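Genome polyprotein (Enterovirus A71, PDB 6HLW) is the viral polyprotein whose 3A segment probably helps recruit host proteins to the membranes where the virus replicates its genome. Local coordinates at residues Asp14-Val19 with Gly32-Glu37. Numbering follows the deposited sequence.
Sequences DLLASV and GWIIPE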
loop_
_atom_site.group_PDB
_atom_site.type_symbol
_atom_site.label_atom_id
_atom_site.label_comp_id
_atom_site.label_asym_id
_atom_site.label_seq_id
_atom_site.Cartn_x
_atom_site.Cartn_y
_atom_site.Cartn_z
ATOM N N ASP B 14 10.644 8.276 8.169
ATOM C CA ASP B 14 11.729 7.633 8.899
ATOM C C ASP B 14 11.222 7.093 10.231
ATOM O O ASP B 14 11.732 6.093 10.739
ATOM C CB ASP B 14 12.881 8.613 9.128
ATOM C CG ASP B 14 14.122 7.936 9.682
ATOM O OD1 ASP B 14 14.223 7.793 10.918
ATOM O OD2 ASP B 14 14.996 7.544 8.879
ATOM N N LEU B 15 10.215 7.757 10.788
ATOM C CA LEU B 15 9.618 7.323 12.045
ATOM C C LEU B 15 8.850 6.021 11.856
ATOM O O LEU B 15 9.067 5.052 12.581
ATOM C CB LEU B 15 8.687 8.403 12.604
ATOM C CG LEU B 15 7.938 8.041 13.891
ATOM C CD1 LEU B 15 8.912 7.763 15.028
ATOM C CD2 LEU B 15 6.967 9.144 14.274
ATOM N N LEU B 16 7.953 6.005 10.877
ATOM C CA LEU B 16 7.146 4.824 10.599
ATOM C C LEU B 16 8.010 3.658 10.131
ATOM O O LEU B 16 7.697 2.502 10.397
ATOM C CB LEU B 16 6.082 5.139 9.548
ATOM C CG LEU B 16 4.966 6.087 9.992
ATOM C CD1 LEU B 16 4.123 6.513 8.800
ATOM C CD2 LEU B 16 4.094 5.434 11.056
ATOM N N ALA B 17 9.099 3.969 9.436
ATOM C CA ALA B 17 9.995 2.939 8.925
ATOM C C ALA B 17 10.809 2.307 10.051
ATOM O O ALA B 17 10.971 1.086 10.099
ATOM C CB ALA B 17 10.917 3.522 7.869
ATOM N N SER B 18 11.315 3.143 10.953
ATOM C CA SER B 18 12.150 2.675 12.059
ATOM C C SER B 18 11.330 1.954 13.126
ATOM O O SER B 18 11.681 0.852 13.550
ATOM C CB SER B 18 12.904 3.850 12.685
ATOM O OG SER B 18 13.759 4.462 11.735
ATOM N N VAL B 19 10.244 2.589 13.561
ATOM C CA VAL B 19 9.317 1.990 14.517
ATOM C C VAL B 19 7.913 1.981 13.924
ATOM O O VAL B 19 7.385 3.025 13.546
ATOM C CB VAL B 19 9.312 2.745 15.870
ATOM C CG1 VAL B 19 10.597 2.466 16.634
ATOM C CG2 VAL B 19 9.128 4.248 15.672
ATOM N N GLY B 32 -2.384 14.229 12.872
ATOM C CA GLY B 32 -2.579 14.765 11.538
ATOM C C GLY B 32 -1.367 14.589 10.643
ATOM O O GLY B 32 -1.331 15.109 9.527
ATOM N N TRP B 33 -0.373 13.853 11.129
ATOM C CA TRP B 33 0.858 13.629 10.377
ATOM C C TRP B 33 0.602 12.787 9.130
ATOM O O TRP B 33 1.317 12.910 8.134
ATOM C CB TRP B 33 1.904 12.955 11.267
ATOM C CG TRP B 33 2.382 13.824 12.394
ATOM C CD1 TRP B 33 2.159 15.161 12.551
ATOM C CD2 TRP B 33 3.161 13.413 13.524
ATOM N NE1 TRP B 33 2.752 15.608 13.706
ATOM C CE2 TRP B 33 3.374 14.556 14.321
ATOM C CE3 TRP B 33 3.701 12.191 13.938
ATOM C CZ2 TRP B 33 4.102 14.512 15.508
ATOM C CZ3 TRP B 33 4.423 12.151 15.117
ATOM C CH2 TRP B 33 4.617 13.304 15.888
ATOM N N ILE B 34 -0.416 11.934 9.192
ATOM C CA ILE B 34 -0.828 11.136 8.040
ATOM C C ILE B 34 -2.348 11.130 7.919
ATOM O O ILE B 34 -3.062 10.963 8.909
ATOM C CB ILE B 34 -0.306 9.683 8.131
ATOM C CG1 ILE B 34 -0.702 9.042 9.467
ATOM C CG2 ILE B 34 1.207 9.661 7.948
ATOM C CD1 ILE B 34 -0.313 7.580 9.591
ATOM N N ILE B 35 -2.833 11.327 6.696
ATOM C CA ILE B 35 -4.265 11.385 6.426
ATOM C C ILE B 35 -4.717 10.104 5.730
ATOM O O ILE B 35 -4.150 9.727 4.704
ATOM C CB ILE B 35 -4.632 12.602 5.546
ATOM C CG1 ILE B 35 -4.130 13.899 6.183
ATOM C CG2 ILE B 35 -6.141 12.681 5.341
ATOM C CD1 ILE B 35 -2.727 14.296 5.765
ATOM N N PRO B 36 -5.737 9.423 6.282
ATOM C CA PRO B 36 -6.226 8.215 5.606
ATOM C C PRO B 36 -6.824 8.544 4.242
ATOM O O PRO B 36 -7.384 9.626 4.069
ATOM C CB PRO B 36 -7.290 7.679 6.567
ATOM C CG PRO B 36 -7.750 8.869 7.324
ATOM C CD PRO B 36 -6.545 9.749 7.470
ATOM N N GLU B 37 -6.696 7.623 3.290
ATOM C CA GLU B 37 -7.117 7.875 1.918
ATOM C C GLU B 37 -7.858 6.685 1.323
ATOM O O GLU B 37 -7.333 5.572 1.277
ATOM C CB GLU B 37 -5.903 8.214 1.052
ATOM C CG GLU B 37 -6.242 8.635 -0.366
ATOM C CD GLU B 37 -5.012 9.005 -1.170
ATOM O OE1 GLU B 37 -5.170 9.544 -2.285
ATOM O OE2 GLU B 37 -3.886 8.756 -0.688
#
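L15 and L16 of helix 9-18 meet W33 and I34 in a small, wholly apolar contact, where the chain leaves the helical hairpin formed by helices 9-18 and 22-30 and heads toward strand 35-36. Two side-chain pairs carry it, and together they bury 113 Å². The closer pair brings the CD2 methyl of L15 to within 4.0 Å of CZ3, on the six-membered ring of W33. The leucine reaches this ring with CG anti to its own backbone N (chi1 177°), and the two side chains cross at about a right angle. For W33, chi1 of -66° puts CG anti to the carbonyl carbon, and the benzo end of the indole is the part that arrives at the helix. Deeper in, CD1 of L16 approaches the CG2 branch of I34 at 4.4 Å, a loose touch between two buried residues. The backbones stay well apart, with the CA atoms of L16 and I34 10.5 Å from each other, so side chains alone bridge the gap. Just before W33, G32, with positive phi, completes a Schellman motif at the end of helix 22-30, and the chain turns out of the hairpin there. W33 and I34 also pack on I12 of helix 9-18 and C28 of helix 22-30, while L16 rests on V24. Beyond them, I35 and P36 join an antiparallel ladder with a strand of the other protein chain, which carries the sheet across the interface.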